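Local structure of hypothetical protein Atu1540 (Agrobacterium tumefaciens str. C58, 2HWJ) at residues Lys16-Gln21 with Lys60-Leu65; His51-Val56 with Glu81-Ser86; Leu71-Ser76 with Lys126-Leu131. The protein is of unknown function but belongs to a family of putative ParB-like nucleases in the ParB/sulfiredoxin clan, so a nuclease role is possible. All blocks are in the same frame, centred on the assembly; numbering follows the deposited sequence.

Contact 1: Lys16-Gln21 with Lys60-Leu65; sequences KLRPTQ and KDRAYL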
loop_
_atom_site.group_PDB
_atom_site.type_symbol
_atom_site.label_atom_id
_atom_site.label_comp_id
_atom_site.label_asym_id
_atom_site.label_seq_id
_atom_site.Cartn_x
_atom_site.Cartn_y
_atom_site.Cartn_z
ATOM N N LYS A 16 -25.292 2.624 18.458
ATOM C CA LYS A 16 -24.463 1.660 19.155
ATOM C C LYS A 16 -23.055 1.612 18.565
ATOM O O LYS A 16 -22.212 1.045 19.177
ATOM C CB LYS A 16 -25.107 0.263 19.142
ATOM C CG LYS A 16 -26.324 0.164 20.019
ATOM C CD LYS A 16 -26.089 -0.645 21.311
ATOM C CE LYS A 16 -27.277 -0.530 22.309
ATOM N NZ LYS A 16 -27.286 0.866 22.988
ATOM N N LEU A 17 -22.815 2.233 17.396
ATOM C CA LEU A 17 -21.495 2.282 16.804
ATOM C C LEU A 17 -20.569 3.150 17.538
ATOM O O LEU A 17 -20.885 4.268 17.897
ATOM C CB LEU A 17 -21.495 2.817 15.405
ATOM C CG LEU A 17 -21.892 1.815 14.360
ATOM C CD1 LEU A 17 -22.438 2.581 13.142
ATOM C CD2 LEU A 17 -20.677 1.015 14.021
ATOM N N ARG A 18 -19.368 2.669 17.696
ATOM C CA ARG A 18 -18.413 3.444 18.370
ATOM C C ARG A 18 -17.524 4.148 17.344
ATOM O O ARG A 18 -16.851 3.509 16.601
ATOM C CB ARG A 18 -17.649 2.527 19.306
ATOM C CG ARG A 18 -18.501 2.152 20.467
ATOM C CD ARG A 18 -18.099 2.868 21.715
ATOM N NE ARG A 18 -18.272 1.927 22.825
ATOM C CZ ARG A 18 -19.169 2.031 23.814
ATOM N NH1 ARG A 18 -19.947 3.114 23.944
ATOM N NH2 ARG A 18 -19.250 1.060 24.730
ATOM N N PRO A 19 -17.526 5.475 17.318
ATOM C CA PRO A 19 -16.710 6.299 16.438
ATOM C C PRO A 19 -15.213 5.966 16.499
ATOM O O PRO A 19 -14.789 5.395 17.499
ATOM C CB PRO A 19 -16.877 7.717 17.020
ATOM C CG PRO A 19 -18.128 7.697 17.722
ATOM C CD PRO A 19 -18.408 6.273 18.182
ATOM N N THR A 20 -14.400 6.383 15.497
ATOM C CA THR A 20 -12.993 6.247 15.706
ATOM C C THR A 20 -12.266 7.521 15.403
ATOM O O THR A 20 -11.048 7.543 15.185
ATOM C CB THR A 20 -12.392 4.943 14.955
ATOM O OG1 THR A 20 -12.547 5.058 13.551
ATOM C CG2 THR A 20 -13.028 3.592 15.434
ATOM N N GLN A 21 -12.988 8.626 15.414
ATOM C CA GLN A 21 -12.420 9.996 15.220
ATOM C C GLN A 21 -13.270 10.998 15.982
ATOM O O GLN A 21 -14.431 10.737 16.339
ATOM C CB GLN A 21 -12.319 10.363 13.728
ATOM C CG GLN A 21 -13.638 10.543 12.991
ATOM C CD GLN A 21 -13.453 10.594 11.507
ATOM O OE1 GLN A 21 -12.919 9.665 10.963
ATOM N NE2 GLN A 21 -13.938 11.653 10.823
ATOM N N LYS A 60 -15.550 -6.334 24.445
ATOM C CA LYS A 60 -16.971 -6.557 24.784
ATOM C C LYS A 60 -17.605 -6.764 23.477
ATOM O O LYS A 60 -16.936 -7.206 22.526
ATOM C CB LYS A 60 -17.557 -5.328 25.449
ATOM C CG LYS A 60 -16.758 -4.987 26.692
ATOM C CD LYS A 60 -16.715 -6.218 27.622
ATOM C CE LYS A 60 -15.433 -6.240 28.487
ATOM N NZ LYS A 60 -15.453 -5.285 29.702
ATOM N N ASP A 61 -18.851 -6.450 23.272
ATOM C CA ASP A 61 -19.097 -6.803 21.876
ATOM C C ASP A 61 -19.027 -5.722 20.773
ATOM O O ASP A 61 -19.438 -5.895 19.639
ATOM C CB ASP A 61 -20.111 -7.928 21.744
ATOM C CG ASP A 61 -19.440 -9.271 21.926
ATOM O OD1 ASP A 61 -19.933 -10.027 22.812
ATOM O OD2 ASP A 61 -18.363 -9.515 21.237
ATOM N N ARG A 62 -18.359 -4.644 21.103
ATOM C CA ARG A 62 -18.685 -3.435 20.495
ATOM C C ARG A 62 -18.137 -3.391 19.061
ATOM O O ARG A 62 -17.113 -3.976 18.732
ATOM C CB ARG A 62 -18.278 -2.300 21.460
ATOM C CG ARG A 62 -19.087 -2.264 22.821
ATOM C CD ARG A 62 -20.598 -2.191 22.496
ATOM N NE ARG A 62 -21.372 -1.257 23.315
ATOM C CZ ARG A 62 -21.679 0.030 23.021
ATOM N NH1 ARG A 62 -21.289 0.651 21.910
ATOM N NH2 ARG A 62 -22.409 0.721 23.897
ATOM N N ALA A 63 -18.879 -2.761 18.177
ATOM C CA ALA A 63 -18.446 -2.498 16.814
ATOM C C ALA A 63 -17.900 -1.068 16.650
ATOM O O ALA A 63 -18.616 -0.094 16.987
ATOM C CB ALA A 63 -19.599 -2.683 15.912
ATOM N N TYR A 64 -16.688 -0.937 16.095
ATOM C CA TYR A 64 -16.081 0.400 15.827
ATOM C C TYR A 64 -16.135 0.783 14.385
ATOM O O TYR A 64 -15.666 0.013 13.559
ATOM C CB TYR A 64 -14.596 0.422 16.289
ATOM C CG TYR A 64 -14.557 0.363 17.768
ATOM C CD1 TYR A 64 -14.942 -0.835 18.426
ATOM C CD2 TYR A 64 -14.323 1.533 18.535
ATOM C CE1 TYR A 64 -15.014 -0.905 19.840
ATOM C CE2 TYR A 64 -14.365 1.479 19.932
ATOM C CZ TYR A 64 -14.705 0.240 20.561
ATOM O OH TYR A 64 -14.779 0.119 21.900
ATOM N N LEU A 65 -16.700 1.928 14.078
ATOM C CA LEU A 65 -16.927 2.420 12.696
ATOM C C LEU A 65 -15.594 2.847 12.152
ATOM O O LEU A 65 -14.874 3.592 12.810
ATOM C CB LEU A 65 -17.786 3.693 12.739
ATOM C CG LEU A 65 -18.030 4.337 11.390
ATOM C CD1 LEU A 65 -18.729 3.368 10.403
ATOM C CD2 LEU A 65 -18.825 5.642 11.500
#

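Contact 2: His51-Val56 with Glu81-Ser86; sequences HIVPVV and EHVLTS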
loop_
_atom_site.group_PDB
_atom_site.type_symbol
_atom_site.label_atom_id
_atom_site.label_comp_id
_atom_site.label_asym_id
_atom_site.label_seq_id
_atom_site.Cartn_x
_atom_site.Cartn_y
_atom_site.Cartn_z
ATOM N N HIS A 51 -26.644 1.607 2.346
ATOM C CA HIS A 51 -25.241 1.772 2.605
ATOM C C HIS A 51 -24.835 0.700 3.550
ATOM O O HIS A 51 -25.628 0.261 4.396
ATOM C CB HIS A 51 -24.961 3.147 3.215
ATOM C CG HIS A 51 -25.622 4.244 2.461
ATOM N ND1 HIS A 51 -26.873 4.734 2.808
ATOM C CD2 HIS A 51 -25.279 4.858 1.295
ATOM C CE1 HIS A 51 -27.227 5.665 1.934
ATOM N NE2 HIS A 51 -26.290 5.742 0.996
ATOM N N ILE A 52 -23.591 0.286 3.354
ATOM C CA ILE A 52 -22.898 -0.663 4.180
ATOM C C ILE A 52 -21.716 0.097 4.635
ATOM O O ILE A 52 -21.059 0.718 3.843
ATOM C CB ILE A 52 -22.287 -1.810 3.338
ATOM C CG1 ILE A 52 -23.030 -1.883 2.044
ATOM C CG2 ILE A 52 -22.269 -3.122 4.145
ATOM C CD1 ILE A 52 -22.970 -3.342 1.295
ATOM N N VAL A 53 -21.316 -0.134 5.848
ATOM C CA VAL A 53 -20.289 0.643 6.413
ATOM C C VAL A 53 -19.331 -0.352 7.029
ATOM O O VAL A 53 -19.763 -1.351 7.568
ATOM C CB VAL A 53 -21.078 1.565 7.326
ATOM C CG1 VAL A 53 -20.791 1.459 8.786
ATOM C CG2 VAL A 53 -21.195 2.950 6.680
ATOM N N PRO A 54 -18.026 -0.176 6.835
ATOM C CA PRO A 54 -17.076 -1.191 7.371
ATOM C C PRO A 54 -16.832 -0.976 8.844
ATOM O O PRO A 54 -16.866 0.131 9.338
ATOM C CB PRO A 54 -15.792 -0.859 6.627
ATOM C CG PRO A 54 -15.798 0.521 6.436
ATOM C CD PRO A 54 -17.298 0.912 6.164
ATOM N N VAL A 55 -16.481 -2.000 9.556
ATOM C CA VAL A 55 -16.494 -1.942 11.026
ATOM C C VAL A 55 -15.482 -2.965 11.576
ATOM O O VAL A 55 -15.056 -3.857 10.869
ATOM C CB VAL A 55 -17.899 -2.376 11.377
ATOM C CG1 VAL A 55 -17.941 -3.532 12.392
ATOM C CG2 VAL A 55 -18.853 -1.195 11.566
ATOM N N VAL A 56 -15.066 -2.845 12.822
ATOM C CA VAL A 56 -14.065 -3.740 13.382
ATOM C C VAL A 56 -14.665 -4.222 14.659
ATOM O O VAL A 56 -15.296 -3.489 15.348
ATOM C CB VAL A 56 -12.756 -2.900 13.642
ATOM C CG1 VAL A 56 -11.986 -3.371 14.833
ATOM C CG2 VAL A 56 -11.854 -2.963 12.476
ATOM N N GLU A 81 -32.338 4.612 12.131
ATOM C CA GLU A 81 -31.895 3.803 13.298
ATOM C C GLU A 81 -30.774 2.811 13.063
ATOM O O GLU A 81 -29.897 2.671 13.883
ATOM C CB GLU A 81 -33.060 3.004 13.879
ATOM C CG GLU A 81 -34.326 2.994 12.965
ATOM C CD GLU A 81 -35.607 2.579 13.753
ATOM O OE1 GLU A 81 -35.459 1.764 14.723
ATOM O OE2 GLU A 81 -36.715 3.091 13.423
ATOM N N HIS A 82 -30.834 2.095 11.959
ATOM C CA HIS A 82 -29.900 1.059 11.702
ATOM C C HIS A 82 -29.033 1.280 10.428
ATOM O O HIS A 82 -29.419 1.996 9.504
ATOM C CB HIS A 82 -30.687 -0.237 11.563
ATOM C CG HIS A 82 -31.330 -0.735 12.834
ATOM N ND1 HIS A 82 -32.675 -0.549 13.120
ATOM C CD2 HIS A 82 -30.819 -1.452 13.870
ATOM C CE1 HIS A 82 -32.966 -1.130 14.269
ATOM N NE2 HIS A 82 -31.858 -1.691 14.743
ATOM N N VAL A 83 -27.860 0.656 10.352
ATOM C CA VAL A 83 -27.116 0.694 9.118
ATOM C C VAL A 83 -26.479 -0.707 8.875
ATOM O O VAL A 83 -26.065 -1.347 9.818
ATOM C CB VAL A 83 -26.065 1.814 9.143
ATOM C CG1 VAL A 83 -24.952 1.567 10.226
ATOM C CG2 VAL A 83 -25.367 1.934 7.786
ATOM N N LEU A 84 -26.398 -1.183 7.635
ATOM C CA LEU A 84 -25.681 -2.420 7.330
ATOM C C LEU A 84 -24.216 -2.207 7.515
ATOM O O LEU A 84 -23.708 -1.068 7.308
ATOM C CB LEU A 84 -25.869 -2.751 5.890
ATOM C CG LEU A 84 -27.329 -2.932 5.485
ATOM C CD1 LEU A 84 -27.396 -3.301 4.047
ATOM C CD2 LEU A 84 -28.074 -3.919 6.436
ATOM N N THR A 85 -23.520 -3.259 7.910
ATOM C CA THR A 85 -22.123 -3.164 8.259
ATOM C C THR A 85 -21.477 -4.471 7.771
ATOM O O THR A 85 -22.164 -5.471 7.530
ATOM C CB THR A 85 -21.923 -3.303 9.769
ATOM O OG1 THR A 85 -22.588 -4.507 10.210
ATOM C CG2 THR A 85 -22.468 -2.137 10.579
ATOM N N SER A 86 -20.143 -4.466 7.680
ATOM C CA SER A 86 -19.403 -5.625 7.337
ATOM C C SER A 86 -18.189 -5.563 8.222
ATOM O O SER A 86 -17.442 -4.573 8.194
ATOM C CB SER A 86 -18.941 -5.546 5.911
ATOM O OG SER A 86 -18.296 -6.761 5.601
#

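Contact 3: Leu71-Ser76 with Lys126-Leu131; sequences LVLALS and KNIHDL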
loop_
_atom_site.group_PDB
_atom_site.type_symbol
_atom_site.label_atom_id
_atom_site.label_comp_id
_atom_site.label_asym_id
_atom_site.label_seq_id
_atom_site.Cartn_x
_atom_site.Cartn_y
_atom_site.Cartn_z
ATOM N N LEU A 71 -21.305 10.209 6.763
ATOM C CA LEU A 71 -22.509 9.593 6.271
ATOM C C LEU A 71 -23.238 9.076 7.440
ATOM O O LEU A 71 -24.458 9.287 7.547
ATOM C CB LEU A 71 -22.163 8.455 5.346
ATOM C CG LEU A 71 -23.462 7.755 4.992
ATOM C CD1 LEU A 71 -24.363 8.713 4.233
ATOM C CD2 LEU A 71 -23.276 6.446 4.248
ATOM N N VAL A 72 -22.529 8.441 8.360
ATOM C CA VAL A 72 -23.267 7.932 9.514
ATOM C C VAL A 72 -23.903 9.023 10.409
ATOM O O VAL A 72 -25.083 8.879 10.840
ATOM C CB VAL A 72 -22.486 6.869 10.329
ATOM C CG1 VAL A 72 -23.256 6.460 11.529
ATOM C CG2 VAL A 72 -22.208 5.608 9.472
ATOM N N LEU A 73 -23.205 10.133 10.653
ATOM C CA LEU A 73 -23.874 11.214 11.374
ATOM C C LEU A 73 -25.060 11.747 10.544
ATOM O O LEU A 73 -26.132 12.054 11.092
ATOM C CB LEU A 73 -22.890 12.288 11.720
ATOM C CG LEU A 73 -23.260 13.522 12.549
ATOM C CD1 LEU A 73 -23.845 13.139 13.914
ATOM C CD2 LEU A 73 -22.052 14.446 12.698
ATOM N N ALA A 74 -24.877 11.832 9.225
ATOM C CA ALA A 74 -25.956 12.364 8.401
ATOM C C ALA A 74 -27.198 11.501 8.667
ATOM O O ALA A 74 -28.318 12.031 8.906
ATOM C CB ALA A 74 -25.611 12.337 6.928
ATOM N N LEU A 75 -27.002 10.175 8.650
ATOM C CA LEU A 75 -28.152 9.262 8.686
ATOM C C LEU A 75 -28.742 9.343 10.095
ATOM O O LEU A 75 -29.959 9.374 10.297
ATOM C CB LEU A 75 -27.729 7.836 8.361
ATOM C CG LEU A 75 -27.791 7.106 7.015
ATOM C CD1 LEU A 75 -27.982 7.926 5.850
ATOM C CD2 LEU A 75 -26.556 6.262 6.811
ATOM N N SER A 76 -27.866 9.461 11.066
ATOM C CA SER A 76 -28.331 9.549 12.418
ATOM C C SER A 76 -29.192 10.796 12.642
ATOM O O SER A 76 -30.333 10.698 13.140
ATOM C CB SER A 76 -27.164 9.594 13.331
ATOM O OG SER A 76 -27.748 9.854 14.558
ATOM N N LYS A 126 -17.796 8.259 22.371
ATOM C CA LYS A 126 -18.468 6.981 22.347
ATOM C C LYS A 126 -19.690 6.919 21.486
ATOM O O LYS A 126 -19.913 5.907 20.899
ATOM C CB LYS A 126 -18.803 6.479 23.748
ATOM C CG LYS A 126 -17.536 6.196 24.601
ATOM C CD LYS A 126 -17.364 7.336 25.599
ATOM C CE LYS A 126 -15.903 7.762 25.694
ATOM N NZ LYS A 126 -14.967 6.715 26.296
ATOM N N ASN A 127 -20.460 7.982 21.346
ATOM C CA ASN A 127 -21.531 7.999 20.363
ATOM C C ASN A 127 -21.237 8.957 19.212
ATOM O O ASN A 127 -20.659 10.053 19.419
ATOM C CB ASN A 127 -22.819 8.458 21.008
ATOM C CG ASN A 127 -22.830 8.214 22.473
ATOM O OD1 ASN A 127 -23.406 7.210 22.958
ATOM N ND2 ASN A 127 -22.181 9.130 23.231
ATOM N N ILE A 128 -21.663 8.542 18.020
ATOM C CA ILE A 128 -21.732 9.356 16.826
ATOM C C ILE A 128 -22.318 10.758 17.092
ATOM O O ILE A 128 -21.713 11.747 16.730
ATOM C CB ILE A 128 -22.622 8.629 15.801
ATOM C CG1 ILE A 128 -22.010 7.273 15.395
ATOM C CG2 ILE A 128 -22.769 9.412 14.565
ATOM C CD1 ILE A 128 -20.787 7.424 14.414
ATOM N N HIS A 129 -23.487 10.850 17.725
ATOM C CA HIS A 129 -24.071 12.171 17.977
ATOM C C HIS A 129 -23.094 13.188 18.704
ATOM O O HIS A 129 -23.360 14.363 18.713
ATOM C CB HIS A 129 -25.495 12.047 18.576
ATOM C CG HIS A 129 -25.557 11.576 20.031
ATOM N ND1 HIS A 129 -24.832 12.163 21.066
ATOM C CD2 HIS A 129 -26.336 10.631 20.638
ATOM C CE1 HIS A 129 -25.137 11.588 22.228
ATOM N NE2 HIS A 129 -26.052 10.660 21.996
ATOM N N ASP A 130 -21.953 12.716 19.241
ATOM C CA ASP A 130 -20.871 13.556 19.826
ATOM C C ASP A 130 -19.714 13.984 18.896
ATOM O O ASP A 130 -18.823 14.621 19.306
ATOM C CB ASP A 130 -20.179 12.826 20.965
ATOM C CG ASP A 130 -21.077 12.632 22.197
ATOM O OD1 ASP A 130 -21.937 13.504 22.478
ATOM O OD2 ASP A 130 -20.865 11.580 22.888
ATOM N N LEU A 131 -19.681 13.616 17.644
ATOM C CA LEU A 131 -18.692 14.211 16.783
ATOM C C LEU A 131 -18.697 15.734 16.851
ATOM O O LEU A 131 -19.733 16.325 16.936
ATOM C CB LEU A 131 -18.934 13.714 15.392
ATOM C CG LEU A 131 -18.584 12.219 15.459
ATOM C CD1 LEU A 131 -18.873 11.486 14.163
ATOM C CD2 LEU A 131 -17.079 12.067 15.808
#

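Contact 1: Lys16-Gln21 with Lys60-Leu65
Arg18 pairs its backbone with strand 63-65 on both sides of Tyr64: Arg18 N donates to Ala63 O at 2.9 Å, and Leu65 N donates to Arg18 O at 3.0 Å. This single beta bridge lays the loop after strand 9-13 along an outermost strand of the four-stranded mixed sheet of the ParB-like domain. Thr20 OG1 lies 2.8 Å from Leu65 O, but Leu108 O is a second acceptor for the same proton.

Farther out, the guanidinium of Arg18 lies flat on that of Arg62, their centres 3.3 Å apart and planes 13° from parallel. Bends at chi2 and chi3 in both side chains bring the two groups face to face. Their like charges would be expected to work against the pairing.

In the packing around the bridge, Leu17 CD2 reaches Leu65 CB at 4.1 Å and also meets Ala63 CB. The Tyr64 ring, which Phe99 meets as well, receives Arg18 CB over one face, 3.7 Å from the centroid, a CH-pi contact. Thr20 CG2 comes to the edge of the same ring, in its plane, and lies 3.6 Å from Tyr64 CB.

Contact 2: His51-Val56 with Glu81-Ser86
Val55 and Thr85 cross at a slant, methyl against methyl, with Val55 CG2 3.9 Å from Thr85 CG2. The rotation of Thr85 (chi1 52°) divides its two branches: CG2, trans to the carbonyl carbon, turns to the valine, while OG1 sits between the backbone N and the carbonyl carbon and is hydrogen-bonded to Ser10 OG on strand 9-13. Val53 lies on this same side of the sheet. Its CB is 4.3 Å from Val83 CG2, the methyl that stands trans to the Val83 backbone N, and its side chain also packs on Leu65 of strand 63-65 and on Val72 of helix 69-77.

These residues belong to two neighbouring parallel strands, 52-57 and 82-90, at the centre of the mixed sheet. Between them the chain passes through the antiparallel strand 63-65 and then helix 69-77, so the helix forms part of the connection and covers the Val53 side. The register pairs Ile52 with Leu84, Val53 with Thr85 and Pro54 with Ser86. Val53 bonds through both its N and its O: Val53 N donates to Leu84 O at 3.0 Å, and Val53 O accepts from Ser86 N at 3.1 Å. A third bond, from Val55 N to Ser86 O, is weak. The strand directions diverge by 52°, a strong twist.

Ile52, Leu84, Pro54 and Ser86 occupy the other side. Ile52 CG2 lies 4.0 Å from Leu84 CB and also touches the backbone of Thr85, while Leu84 CB also approaches His51 O at 3.4 Å. A second subunit packs on this side: Leu9 of that subunit meets Leu84, and Ile52 of that subunit meets Ser86.

Contact 3: Leu71-Ser76 with Lys126-Leu131
Leu73 overlaps Ile128 lengthwise, the two side chains lying alongside one another and pointing opposite ways, with Leu73 CD1 3.9 Å from Ile128 CG2. The contact joins helix 69-77, the helix that follows the edge strand 63-65 in the ParB-like domain, to a short 3-10 turn at 128-130 in the long segment before strand 132-133. It is apolar packing, in which one turn of helix receives the hydrophobic side of a tight turn.

Leu73 extends from the helix with CG trans to the backbone N (chi1 -176°), and its two methyls divide the turn between them. CD1 covers Ile128, approaching Ile128 O at 3.8 Å as well as the CG2 methyl, whereas CD2 reaches Leu131 CB at 4.2 Å. Ile128 in turn uses both its branches. CG2 is spent on Leu73, and the longer arm is directed to Val72, running roughly perpendicular to that side chain, with Ile128 CD1 3.9 Å from Val72 CG1.

Leu65 of strand 63-65 touches both Val72 and Ile128, and Val24, Phe26 and Val29 pack on Leu73, so the cluster is buried. The turn is closed by its own bonds. Leu131 N donates to Ile128 O, and on the outer side Asn127 ND2 donates to Asp130 OD2 at 2.8 Å, reaching the carboxylate from above its plane.

Overall arrangement
The three contacts sit close together, their centres about 11 Å apart for contacts 1 and 2, about 11 Å for contacts 1 and 3 and about 13 Å for contacts 2 and 3. Contacts 1 and 2 share the mixed sheet: Tyr64 N lies 3.0 Å from Val56 O, a probable hydrogen bond between neighbouring strands, and Leu17 CD2 packs 3.8 Å from Val55 CG2. Contact 3 lies against both. Its helix reaches contact 2 where Leu71 CD2 meets His51 CG at 3.7 Å, and its turn meets the loop of contact 1 through Pro19 CG and Ile128 N, 3.6 Å apart. Along the chain, helix 69-77 of contact 3 follows strand 63-65 of contact 1 and precedes strand 82-90 of contact 2.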